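Local structure of PG_0823 protein (2FSW) at residues B[68-73]-B[82-87]. The protein probably binds DNA as a winged helix-turn-helix transcriptional regulator of the HxlR family. Residues are numbered along the deposited sequence; the frame is centred on the assembly and turned at random.
Sequences LIKKKQ and EYSLTP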
# COMPACT_ATOMS: atom_id res chain seq x y z
N LEU B 68 -4.73 -9.23 12.21
CA LEU B 68 -4.86 -9.54 10.79
C LEU B 68 -4.42 -10.96 10.47
O LEU B 68 -4.92 -11.58 9.53
CB LEU B 68 -4.05 -8.52 9.96
CG LEU B 68 -4.63 -7.10 9.87
CD1 LEU B 68 -3.77 -6.23 8.95
CD2 LEU B 68 -6.05 -7.13 9.38
N ILE B 69 -3.47 -11.48 11.24
CA ILE B 69 -3.01 -12.85 11.11
C ILE B 69 -3.08 -13.53 12.49
O ILE B 69 -3.04 -12.85 13.52
CB ILE B 69 -1.56 -12.93 10.51
CG1 ILE B 69 -0.49 -12.61 11.56
CG2 ILE B 69 -1.41 -12.00 9.27
CD1 ILE B 69 0.92 -12.59 11.05
N LYS B 70 -3.21 -14.85 12.50
CA LYS B 70 -3.11 -15.60 13.77
C LYS B 70 -1.91 -16.56 13.80
O LYS B 70 -1.50 -17.09 12.77
CB LYS B 70 -4.43 -16.29 14.15
CG LYS B 70 -5.09 -17.15 13.07
CD LYS B 70 -6.37 -17.83 13.60
CE LYS B 70 -7.65 -17.17 13.08
NZ LYS B 70 -7.99 -17.70 11.73
N LYS B 71 -1.37 -16.77 15.00
CA LYS B 71 -0.15 -17.56 15.21
C LYS B 71 -0.43 -18.85 15.98
O LYS B 71 -0.96 -18.79 17.09
CB LYS B 71 0.88 -16.70 15.96
CG LYS B 71 2.19 -17.39 16.31
CD LYS B 71 3.12 -16.43 17.04
CE LYS B 71 2.61 -16.09 18.44
NZ LYS B 71 3.60 -15.32 19.24
N LYS B 72 -0.09 -19.99 15.38
CA LYS B 72 -0.19 -21.30 16.05
C LYS B 72 1.19 -21.77 16.50
O LYS B 72 2.09 -21.95 15.69
CB LYS B 72 -0.80 -22.38 15.14
CG LYS B 72 -2.22 -22.13 14.70
CD LYS B 72 -2.42 -22.58 13.26
CE LYS B 72 -3.09 -21.48 12.47
NZ LYS B 72 -2.26 -21.08 11.30
N GLN B 73 1.33 -21.98 17.80
CA GLN B 73 2.57 -22.48 18.41
C GLN B 73 2.57 -24.01 18.45
O GLN B 73 1.57 -24.63 18.83
CB GLN B 73 2.68 -21.94 19.84
CG GLN B 73 4.04 -21.46 20.25
CD GLN B 73 4.35 -20.06 19.74
OE1 GLN B 73 5.40 -19.84 19.12
NE2 GLN B 73 3.46 -19.12 20.00
N GLU B 82 3.06 -21.69 12.84
CA GLU B 82 2.21 -21.61 11.67
C GLU B 82 1.38 -20.34 11.73
O GLU B 82 0.93 -19.95 12.81
CB GLU B 82 1.30 -22.84 11.56
CG GLU B 82 2.02 -24.02 10.93
CD GLU B 82 1.22 -25.32 10.93
OE1 GLU B 82 0.02 -25.32 11.29
OE2 GLU B 82 1.82 -26.35 10.55
N TYR B 83 1.22 -19.70 10.57
CA TYR B 83 0.42 -18.49 10.44
C TYR B 83 -0.73 -18.68 9.45
O TYR B 83 -0.59 -19.35 8.42
CB TYR B 83 1.29 -17.30 10.01
CG TYR B 83 2.28 -16.86 11.06
CD1 TYR B 83 1.90 -15.96 12.05
CD2 TYR B 83 3.60 -17.34 11.06
CE1 TYR B 83 2.81 -15.54 13.02
CE2 TYR B 83 4.51 -16.93 12.02
CZ TYR B 83 4.11 -16.03 13.00
OH TYR B 83 5.02 -15.61 13.97
N SER B 84 -1.87 -18.09 9.78
CA SER B 84 -3.01 -18.01 8.86
C SER B 84 -3.69 -16.67 9.01
O SER B 84 -3.42 -15.94 9.98
CB SER B 84 -4.01 -19.13 9.14
OG SER B 84 -4.41 -19.12 10.49
N LEU B 85 -4.56 -16.33 8.07
CA LEU B 85 -5.28 -15.07 8.16
C LEU B 85 -6.48 -15.23 9.08
O LEU B 85 -7.17 -16.26 9.05
CB LEU B 85 -5.74 -14.56 6.77
CG LEU B 85 -4.69 -14.15 5.71
CD1 LEU B 85 -5.35 -13.45 4.52
CD2 LEU B 85 -3.55 -13.27 6.29
N THR B 86 -6.73 -14.19 9.88
CA THR B 86 -8.01 -14.01 10.57
C THR B 86 -9.11 -13.60 9.58
O THR B 86 -8.82 -13.28 8.42
CB THR B 86 -7.89 -12.95 11.70
OG1 THR B 86 -7.52 -11.68 11.16
CG2 THR B 86 -6.87 -13.38 12.76
N PRO B 87 -10.39 -13.66 10.01
CA PRO B 87 -11.46 -13.11 9.17
C PRO B 87 -11.25 -11.64 8.80
O PRO B 87 -11.60 -11.23 7.69
CB PRO B 87 -12.72 -13.32 10.02
CG PRO B 87 -12.37 -14.54 10.89
CD PRO B 87 -10.93 -14.31 11.23
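The carbonyl oxygen of Ser84 takes two donors from the facing strand: the amide of Lys70, with N to O at 2.8 Å, and the weaker CA-H of Ile69, with CA to O at 3.3 Å. Further along, Lys72 and Glu82 exchange a matched pair of backbone bonds, the one from Lys72 N to Glu82 O being almost straight at 176°. Together with the Lys70 and Ser84 pair, they set the register of an antiparallel hairpin. Beyond its end, Thr86 N still reaches Leu68 O from above the carbonyl plane. Thr86 OG1 bonds Gly89 N, which makes this threonine the N-cap of the following helix, and also Gly67 O, tying that cap to the loop before strand 69-74.

On the face bearing Lys70, Lys72, Glu82 and Ser84, long lysines suit the partly open surface because their methylene chains cover the strand while their terminal ammonium groups can reach oxygens of the other strand. Lys70 has CG between its backbone N and carbonyl carbon (chi1 51°), against Ser84 OG; bends farther out bring NZ to Leu85 O at 3.2 Å. Lys72 folds across Glu82 CB, and its NZ makes a weak bond to Ser84 OG; serine, with its short side chain, suits this buried place between the two lysine chains.

On the other face Lys71 runs alongside the Tyr83 ring, its CB 3.7 Å from Tyr83 CE1. Ile69 meets the same ring obliquely with CD1, 3.6 Å from Tyr83 CD1, while its CG2 branch touches Leu85 CD2. The buried tyrosine ring is broad enough to meet both neighbours.

This hairpin forms the wing of the winged-helix fold. Ile69 and Tyr83 pack on helix 53-65 and Leu85 on helix 27-34, where buried apolar branches suit the helix-covered side; strand 80-85 runs between strand 69-74 and the short strand 39-40, where Tyr83 bonds through its backbone to Ile39.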